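PDB 3LSG: Two-component response regulator yesN from Fusobacterium nucleatum, which probably binds specific DNA sequences and regulates transcription through its C-terminal AraC-type helix-turn-helix domain, the part contained in this structure. Local coordinates for residues E13-S18 and L53-E58; F20-L25 and I46-Y51. All blocks are in the same frame, centred on the assembly; numbering follows the deposited sequence.

Contact 1 (E13-S18 and L53-E58); sequences ESYTDS and LQKRME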
ATOM      1  N   GLU A  13     -10.758 -14.685   1.492  1.00 31.68           N
ATOM      2  CA  GLU A  13      -9.789 -15.759   1.396  1.00 37.78           C
ATOM      3  C   GLU A  13      -8.377 -15.197   1.303  1.00 38.92           C
ATOM      4  O   GLU A  13      -7.420 -15.824   1.750  1.00 46.31           O
ATOM      5  CB  GLU A  13     -10.101 -16.603   0.155  1.00 51.67           C
ATOM      6  CG  GLU A  13      -9.672 -18.051   0.249  1.00 68.33           C
ATOM      7  CD  GLU A  13      -8.297 -18.288  -0.338  1.00 77.85           C
ATOM      8  OE1 GLU A  13      -8.099 -17.968  -1.531  1.00 82.33           O
ATOM      9  OE2 GLU A  13      -7.421 -18.803   0.390  1.00 78.44           O
ATOM     10  N   SER A  14      -8.250 -13.996   0.747  1.00 29.39           N
ATOM     11  CA  SER A  14      -6.940 -13.510   0.328  1.00 28.36           C
ATOM     12  C   SER A  14      -6.328 -12.403   1.171  1.00 23.73           C
ATOM     13  O   SER A  14      -5.133 -12.103   1.025  1.00 22.67           O
ATOM     14  CB  SER A  14      -6.991 -13.039  -1.141  1.00 33.75           C
ATOM     15  OG  SER A  14      -7.463 -14.061  -2.003  1.00 29.62           O
ATOM     16  N   TYR A  15      -7.114 -11.773   2.040  1.00 26.04           N
ATOM     17  CA  TYR A  15      -6.620 -10.549   2.689  1.00 25.15           C
ATOM     18  C   TYR A  15      -5.426 -10.792   3.606  1.00 24.71           C
ATOM     19  O   TYR A  15      -4.658  -9.875   3.873  1.00 31.39           O
ATOM     20  CB  TYR A  15      -7.740  -9.798   3.423  1.00 23.86           C
ATOM     21  CG  TYR A  15      -8.181 -10.443   4.720  1.00 28.71           C
ATOM     22  CD1 TYR A  15      -7.607 -10.065   5.931  1.00 29.18           C
ATOM     23  CD2 TYR A  15      -9.189 -11.403   4.739  1.00 33.71           C
ATOM     24  CE1 TYR A  15      -8.009 -10.638   7.125  1.00 36.02           C
ATOM     25  CE2 TYR A  15      -9.600 -11.988   5.935  1.00 40.37           C
ATOM     26  CZ  TYR A  15      -9.001 -11.600   7.121  1.00 40.26           C
ATOM     27  OH  TYR A  15      -9.392 -12.166   8.310  1.00 36.54           O
ATOM     28  N   THR A  16      -5.249 -12.024   4.070  1.00 17.82           N
ATOM     29  CA  THR A  16      -4.104 -12.343   4.932  1.00 28.32           C
ATOM     30  C   THR A  16      -2.814 -12.503   4.128  1.00 31.26           C
ATOM     31  O   THR A  16      -1.739 -12.675   4.704  1.00 31.06           O
ATOM     32  CB  THR A  16      -4.323 -13.641   5.751  1.00 37.75           C
ATOM     33  OG1 THR A  16      -4.500 -14.744   4.859  1.00 42.12           O
ATOM     34  CG2 THR A  16      -5.540 -13.524   6.645  1.00 39.11           C
ATOM     35  N   ASP A  17      -2.928 -12.465   2.800  1.00 29.20           N
ATOM     36  CA  ASP A  17      -1.769 -12.566   1.901  1.00 27.60           C
ATOM     37  C   ASP A  17      -1.192 -11.180   1.618  1.00 29.41           C
ATOM     38  O   ASP A  17      -1.854 -10.329   1.027  1.00 29.77           O
ATOM     39  CB  ASP A  17      -2.177 -13.239   0.585  1.00 31.45           C
ATOM     40  CG  ASP A  17      -1.003 -13.433  -0.383  1.00 34.73           C
ATOM     41  OD1 ASP A  17       0.147 -13.043  -0.080  1.00 33.59           O
ATOM     42  OD2 ASP A  17      -1.244 -13.980  -1.473  1.00 36.91           O
ATOM     43  N   SER A  18       0.044 -10.954   2.045  1.00 27.54           N
ATOM     44  CA  SER A  18       0.662  -9.652   1.891  1.00 30.44           C
ATOM     45  C   SER A  18       0.877  -9.308   0.422  1.00 32.78           C
ATOM     46  O   SER A  18       1.091  -8.148   0.099  1.00 31.59           O
ATOM     47  CB  SER A  18       1.988  -9.575   2.650  1.00 32.80           C
ATOM     48  OG  SER A  18       2.988 -10.336   2.005  1.00 36.20           O
ATOM     49  N   LEU A  53      -8.042  -2.695   3.391  1.00 15.73           N
ATOM     50  CA  LEU A  53      -7.515  -2.198   4.654  1.00 14.59           C
ATOM     51  C   LEU A  53      -8.497  -2.473   5.800  1.00 17.15           C
ATOM     52  O   LEU A  53      -8.116  -2.978   6.849  1.00 17.36           O
ATOM     53  CB  LEU A  53      -7.192  -0.705   4.547  1.00 15.53           C
ATOM     54  CG  LEU A  53      -6.724  -0.092   5.870  1.00 23.33           C
ATOM     55  CD1 LEU A  53      -5.419  -0.771   6.313  1.00 20.69           C
ATOM     56  CD2 LEU A  53      -6.528   1.410   5.736  1.00 26.13           C
ATOM     57  N   GLN A  54      -9.775  -2.189   5.577  1.00 19.89           N
ATOM     58  CA  GLN A  54     -10.774  -2.431   6.621  1.00 23.10           C
ATOM     59  C   GLN A  54     -10.849  -3.896   7.063  1.00 22.47           C
ATOM     60  O   GLN A  54     -10.944  -4.178   8.246  1.00 21.04           O
ATOM     61  CB  GLN A  54     -12.156  -1.968   6.175  1.00 20.34           C
ATOM     62  CG  GLN A  54     -13.252  -2.391   7.114  1.00 27.30           C
ATOM     63  CD  GLN A  54     -14.588  -1.818   6.716  1.00 40.28           C
ATOM     64  OE1 GLN A  54     -14.737  -1.289   5.617  1.00 40.75           O
ATOM     65  NE2 GLN A  54     -15.565  -1.906   7.614  1.00 40.14           N
ATOM     66  N   LYS A  55     -10.809  -4.830   6.117  1.00 21.96           N
ATOM     67  CA  LYS A  55     -10.820  -6.243   6.492  1.00 26.21           C
ATOM     68  C   LYS A  55      -9.617  -6.604   7.372  1.00 23.73           C
ATOM     69  O   LYS A  55      -9.743  -7.342   8.351  1.00 20.56           O
ATOM     70  CB  LYS A  55     -10.877  -7.133   5.249  1.00 25.13           C
ATOM     71  CG  LYS A  55     -12.160  -6.956   4.457  1.00 36.64           C
ATOM     72  CD  LYS A  55     -13.272  -7.838   4.995  1.00 43.61           C
ATOM     73  CE  LYS A  55     -12.931  -9.303   4.742  1.00 47.73           C
ATOM     74  NZ  LYS A  55     -14.125 -10.190   4.806  1.00 51.95           N
ATOM     75  N   ARG A  56      -8.451  -6.090   7.013  1.00 22.44           N
ATOM     76  CA  ARG A  56      -7.238  -6.340   7.777  1.00 20.05           C
ATOM     77  C   ARG A  56      -7.250  -5.705   9.180  1.00 16.47           C
ATOM     78  O   ARG A  56      -6.813  -6.334  10.142  1.00 16.06           O
ATOM     79  CB  ARG A  56      -6.018  -5.870   6.983  1.00 18.00           C
ATOM     80  CG  ARG A  56      -5.868  -6.620   5.655  1.00 17.11           C
ATOM     81  CD  ARG A  56      -4.716  -6.092   4.811  1.00 16.07           C
ATOM     82  NE  ARG A  56      -4.242  -7.133   3.892  1.00 17.81           N
ATOM     83  CZ  ARG A  56      -3.478  -6.899   2.831  1.00 22.98           C
ATOM     84  NH1 ARG A  56      -3.099  -5.659   2.534  1.00 20.47           N
ATOM     85  NH2 ARG A  56      -3.090  -7.907   2.072  1.00 20.07           N
HETATM   86  N   MSE A  57      -7.745  -4.476   9.286  1.00 19.43           N
HETATM   87  CA  MSE A  57      -7.844  -3.802  10.581  1.00 17.44           C
HETATM   88  C   MSE A  57      -8.850  -4.493  11.509  1.00 18.77           C
HETATM   89  O   MSE A  57      -8.625  -4.629  12.716  1.00 20.63           O
HETATM   90  CB  MSE A  57      -8.242  -2.328  10.397  1.00 17.21           C
HETATM   91  CG  MSE A  57      -7.188  -1.456   9.702  1.00 20.38           C
HETATM   92 SE   MSE A  57      -5.418  -1.495  10.542  0.85 31.77          SE
HETATM   93  CE  MSE A  57      -4.583  -3.037   9.688  1.00 23.97           C
ATOM     94  N   GLU A  58      -9.974  -4.922  10.946  1.00 18.86           N
ATOM     95  CA  GLU A  58     -10.963  -5.621  11.741  1.00 20.16           C
ATOM     96  C   GLU A  58     -10.400  -6.931  12.284  1.00 23.98           C
ATOM     97  O   GLU A  58     -10.633  -7.267  13.439  1.00 23.92           O
ATOM     98  CB  GLU A  58     -12.266  -5.813  10.955  1.00 29.62           C
ATOM     99  CG  GLU A  58     -13.001  -4.477  10.761  1.00 32.45           C
ATOM    100  CD  GLU A  58     -14.194  -4.527   9.806  1.00 37.97           C
ATOM    101  OE1 GLU A  58     -14.367  -5.524   9.067  1.00 35.44           O
ATOM    102  OE2 GLU A  58     -14.958  -3.538   9.790  1.00 37.09           O
TER
HETATM  103  O   HOH W   1      -1.421  -6.827   0.232  1.00 36.11           O
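Arg56 reaches from helix 48-66 to the turn that follows helix 2-14 and grips the backbone carbonyl of Tyr15 side-on with two nitrogens. The NE bond is the shorter and straighter, 2.8 Å from Arg56 NE to Tyr15 O with an N-H...O angle of 160°, and it lies in the carbonyl plane. NH2 gives a second, more bent bond (137°) to the same oxygen from above that plane, 3.1 Å from Arg56 NH2 to Tyr15 O. The arginine chain runs extended from CG to NE (chi2 176°), which carries the guanidinium past the tyrosine ring to the backbone. The oxygen sits in the guanidinium plane, and Asp17 O also lies at its edge, 2.9 Å from Arg56 NH2. A water accepts from NH2 and donates to Ser18 O, so the same nitrogen is linked to Ser18, just after the turn.

The turn has its own closure, a type I beta turn with Asp17 N bonded to Ser14 O, while Asp17 OD1 accepts from Gln19 N. Tyr15 points its side chain at the helix, with CD1 3.9 Å from Arg56 CG at the ring edge. Thr16 CG2 and Lys55 CB lie over opposite ring faces, both offset toward the rim. The Lys55 ammonium forms a salt bridge with Glu12 of helix 2-14. The chemistry is thus a positive side chain giving two hydrogen bonds to one main-chain oxygen and reaching another through water, which bonds the turn's backbone to the long helix of this AraC-type DNA-binding domain while the Tyr15 ring packs against it.

Contact 2 (F20-L25 and I46-Y51); sequences FTLSVL and IPFQDY
Phe48, in the first turn of helix 48-66, pushes its ring against the start of helix 22-28, meeting Phe20, Leu22 and Leu25 beside helix 33-44 of the helix-turn-helix domain. With CG anti to the backbone N (chi1 160°), the ring is directed at helix 22-28, and Phe48 CE2 comes within 3.3 Å of Leu22 N. Leu22 slides past it in the opposite direction, CB lying 3.8 Å from Phe48 CD2. Leu25 CD2 comes obliquely to the CD1-CE1 side of the ring, 3.6 Å from Phe48 CE1. Phe20 CE2 approaches the ring edge in plane, 3.8 Å from Phe48 CZ, with the two rings inclined at 66°.

Packing thins out toward Gln49, where a single contact remains, Gln49 NE2 to Leu22 CD2 at 4.1 Å. The amide is directed instead to the second subunit, where Asp82 accepts from NE2, and a phosphate ion lies about 5 Å from the side chain. Thr21 caps helix 22-28 by a weak bond from Val24 N to OG1. Leu22 and Leu25 also touch Leu36 of helix 33-44. Across this pair of segments cohesion is therefore apolar, centred on one phenylalanine, whereas the polar groups at its border serve helix capping and the subunit interface.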
ATOM      1  N   PHE A  20      -1.430  -9.810  -1.921  1.00 29.40           N
ATOM      2  CA  PHE A  20      -2.750  -9.599  -2.509  1.00 30.15           C
ATOM      3  C   PHE A  20      -3.007  -8.117  -2.771  1.00 30.67           C
ATOM      4  O   PHE A  20      -3.011  -7.324  -1.847  1.00 31.73           O
ATOM      5  CB  PHE A  20      -3.829 -10.169  -1.584  1.00 23.97           C
ATOM      6  CG  PHE A  20      -5.239 -10.007  -2.103  1.00 19.89           C
ATOM      7  CD1 PHE A  20      -5.677 -10.731  -3.202  1.00 25.91           C
ATOM      8  CD2 PHE A  20      -6.129  -9.148  -1.478  1.00 22.47           C
ATOM      9  CE1 PHE A  20      -6.966 -10.592  -3.673  1.00 22.58           C
ATOM     10  CE2 PHE A  20      -7.423  -9.004  -1.941  1.00 20.74           C
ATOM     11  CZ  PHE A  20      -7.848  -9.734  -3.028  1.00 20.87           C
ATOM     12  N   THR A  21      -3.201  -7.763  -4.045  1.00 25.82           N
ATOM     13  CA  THR A  21      -3.372  -6.387  -4.475  1.00 24.66           C
ATOM     14  C   THR A  21      -4.559  -6.271  -5.428  1.00 25.50           C
ATOM     15  O   THR A  21      -5.197  -7.267  -5.784  1.00 23.30           O
ATOM     16  CB  THR A  21      -2.129  -5.893  -5.236  1.00 29.63           C
ATOM     17  OG1 THR A  21      -1.974  -6.657  -6.440  1.00 32.35           O
ATOM     18  CG2 THR A  21      -0.879  -6.067  -4.389  1.00 33.33           C
ATOM     19  N   LEU A  22      -4.841  -5.041  -5.842  1.00 18.68           N
ATOM     20  CA  LEU A  22      -5.884  -4.771  -6.830  1.00 20.71           C
ATOM     21  C   LEU A  22      -5.637  -5.584  -8.095  1.00 22.15           C
ATOM     22  O   LEU A  22      -6.564  -6.164  -8.654  1.00 19.33           O
ATOM     23  CB  LEU A  22      -5.944  -3.265  -7.159  1.00 19.10           C
ATOM     24  CG  LEU A  22      -6.941  -2.870  -8.261  1.00 26.23           C
ATOM     25  CD1 LEU A  22      -8.333  -3.252  -7.858  1.00 20.33           C
ATOM     26  CD2 LEU A  22      -6.887  -1.386  -8.587  1.00 35.53           C
ATOM     27  N   SER A  23      -4.376  -5.646  -8.516  1.00 23.39           N
ATOM     28  CA  SER A  23      -3.981  -6.372  -9.728  1.00 25.82           C
ATOM     29  C   SER A  23      -4.196  -7.894  -9.650  1.00 23.61           C
ATOM     30  O   SER A  23      -4.565  -8.539 -10.637  1.00 23.52           O
ATOM     31  CB  SER A  23      -2.518  -6.053 -10.068  1.00 31.97           C
ATOM     32  OG  SER A  23      -2.395  -4.697 -10.478  1.00 38.13           O
ATOM     33  N   VAL A  24      -3.960  -8.467  -8.479  1.00 22.13           N
ATOM     34  CA  VAL A  24      -4.197  -9.891  -8.272  1.00 23.07           C
ATOM     35  C   VAL A  24      -5.700 -10.159  -8.363  1.00 20.88           C
ATOM     36  O   VAL A  24      -6.134 -11.113  -9.015  1.00 21.59           O
ATOM     37  CB  VAL A  24      -3.646 -10.349  -6.901  1.00 25.07           C
ATOM     38  CG1 VAL A  24      -4.025 -11.805  -6.614  1.00 24.79           C
ATOM     39  CG2 VAL A  24      -2.137 -10.162  -6.840  1.00 25.63           C
ATOM     40  N   LEU A  25      -6.501  -9.312  -7.718  1.00 19.44           N
ATOM     41  CA  LEU A  25      -7.955  -9.445  -7.815  1.00 23.46           C
ATOM     42  C   LEU A  25      -8.443  -9.309  -9.263  1.00 25.74           C
ATOM     43  O   LEU A  25      -9.234 -10.114  -9.755  1.00 22.81           O
ATOM     44  CB  LEU A  25      -8.660  -8.410  -6.935  1.00 15.01           C
ATOM     45  CG  LEU A  25     -10.190  -8.462  -6.925  1.00 20.42           C
ATOM     46  CD1 LEU A  25     -10.704  -9.878  -6.578  1.00 25.08           C
ATOM     47  CD2 LEU A  25     -10.753  -7.461  -5.935  1.00 23.51           C
ATOM     48  N   ILE A  46     -16.746   2.315  -1.620  1.00 30.15           N
ATOM     49  CA  ILE A  46     -15.436   2.805  -1.234  1.00 26.79           C
ATOM     50  C   ILE A  46     -14.431   2.090  -2.118  1.00 26.16           C
ATOM     51  O   ILE A  46     -14.755   1.064  -2.700  1.00 28.66           O
ATOM     52  CB  ILE A  46     -15.115   2.484   0.246  1.00 31.91           C
ATOM     53  CG1 ILE A  46     -15.023   0.972   0.460  1.00 26.49           C
ATOM     54  CG2 ILE A  46     -16.171   3.076   1.174  1.00 37.01           C
ATOM     55  CD1 ILE A  46     -14.489   0.583   1.828  1.00 26.48           C
ATOM     56  N   PRO A  47     -13.217   2.638  -2.227  1.00 23.88           N
ATOM     57  CA  PRO A  47     -12.155   2.073  -3.068  1.00 22.30           C
ATOM     58  C   PRO A  47     -11.740   0.676  -2.612  1.00 23.50           C
ATOM     59  O   PRO A  47     -11.808   0.371  -1.417  1.00 22.66           O
ATOM     60  CB  PRO A  47     -10.986   3.047  -2.871  1.00 20.91           C
ATOM     61  CG  PRO A  47     -11.617   4.335  -2.434  1.00 27.31           C
ATOM     62  CD  PRO A  47     -12.854   3.953  -1.659  1.00 26.45           C
ATOM     63  N   PHE A  48     -11.307  -0.159  -3.554  1.00 19.14           N
ATOM     64  CA  PHE A  48     -10.823  -1.496  -3.202  1.00 21.03           C
ATOM     65  C   PHE A  48      -9.790  -1.466  -2.073  1.00 20.50           C
ATOM     66  O   PHE A  48      -9.874  -2.252  -1.134  1.00 20.89           O
ATOM     67  CB  PHE A  48     -10.218  -2.204  -4.411  1.00 20.80           C
ATOM     68  CG  PHE A  48      -9.293  -3.332  -4.037  1.00 18.84           C
ATOM     69  CD1 PHE A  48      -9.794  -4.581  -3.719  1.00 22.25           C
ATOM     70  CD2 PHE A  48      -7.931  -3.134  -3.977  1.00 18.21           C
ATOM     71  CE1 PHE A  48      -8.941  -5.625  -3.353  1.00 27.75           C
ATOM     72  CE2 PHE A  48      -7.071  -4.170  -3.603  1.00 20.37           C
ATOM     73  CZ  PHE A  48      -7.576  -5.410  -3.299  1.00 24.55           C
ATOM     74  N   GLN A  49      -8.821  -0.556  -2.164  1.00 19.56           N
ATOM     75  CA  GLN A  49      -7.756  -0.485  -1.166  1.00 21.20           C
ATOM     76  C   GLN A  49      -8.282  -0.219   0.254  1.00 21.10           C
ATOM     77  O   GLN A  49      -7.740  -0.737   1.223  1.00 20.90           O
ATOM     78  CB  GLN A  49      -6.722   0.582  -1.549  1.00 19.46           C
ATOM     79  CG  GLN A  49      -5.894   0.255  -2.794  1.00 17.35           C
ATOM     80  CD  GLN A  49      -6.563   0.685  -4.111  1.00 19.92           C
ATOM     81  OE1 GLN A  49      -7.754   1.021  -4.159  1.00 20.93           O
ATOM     82  NE2 GLN A  49      -5.786   0.687  -5.179  1.00 17.90           N
ATOM     83  N   ASP A  50      -9.309   0.621   0.371  1.00 20.76           N
ATOM     84  CA  ASP A  50      -9.895   0.959   1.669  1.00 21.37           C
ATOM     85  C   ASP A  50     -10.670  -0.239   2.217  1.00 23.57           C
ATOM     86  O   ASP A  50     -10.676  -0.499   3.412  1.00 20.38           O
ATOM     87  CB  ASP A  50     -10.857   2.152   1.552  1.00 24.22           C
ATOM     88  CG  ASP A  50     -10.141   3.467   1.258  1.00 34.08           C
ATOM     89  OD1 ASP A  50      -8.897   3.469   1.190  1.00 33.52           O
ATOM     90  OD2 ASP A  50     -10.832   4.501   1.096  1.00 35.86           O
ATOM     91  N   TYR A  51     -11.360  -0.950   1.329  1.00 20.76           N
ATOM     92  CA  TYR A  51     -12.090  -2.141   1.734  1.00 18.37           C
ATOM     93  C   TYR A  51     -11.104  -3.201   2.220  1.00 19.28           C
ATOM     94  O   TYR A  51     -11.338  -3.879   3.223  1.00 22.38           O
ATOM     95  CB  TYR A  51     -12.931  -2.669   0.570  1.00 21.32           C
ATOM     96  CG  TYR A  51     -13.801  -3.864   0.919  1.00 22.67           C
ATOM     97  CD1 TYR A  51     -15.136  -3.700   1.255  1.00 22.91           C
ATOM     98  CD2 TYR A  51     -13.285  -5.149   0.892  1.00 24.60           C
ATOM     99  CE1 TYR A  51     -15.940  -4.797   1.559  1.00 36.91           C
ATOM    100  CE2 TYR A  51     -14.063  -6.244   1.200  1.00 25.96           C
ATOM    101  CZ  TYR A  51     -15.394  -6.065   1.527  1.00 33.03           C
ATOM    102  OH  TYR A  51     -16.168  -7.156   1.831  1.00 36.48           O
TER

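How the contacts relate
From the N terminus, helix 2-14 leads into the turn at 13-18, the first half of contact 1, and after one intervening residue the chain enters 20-25, the first half of contact 2. Helix 33-44 follows; then the start of helix 48-66, with the two residues before it, gives 46-51, and the helix itself 53-58. Contact 2 therefore closes the inner loop and contact 1 the outer one, nested rather than crossed. Their centres are 10 Å apart, and they meet directly where Ser14 CB packs 3.4 Å from Phe20 CD1. Together they fasten helix 2-14, through its closing turn, and helix 22-28 to two places about two turns apart on helix 48-66.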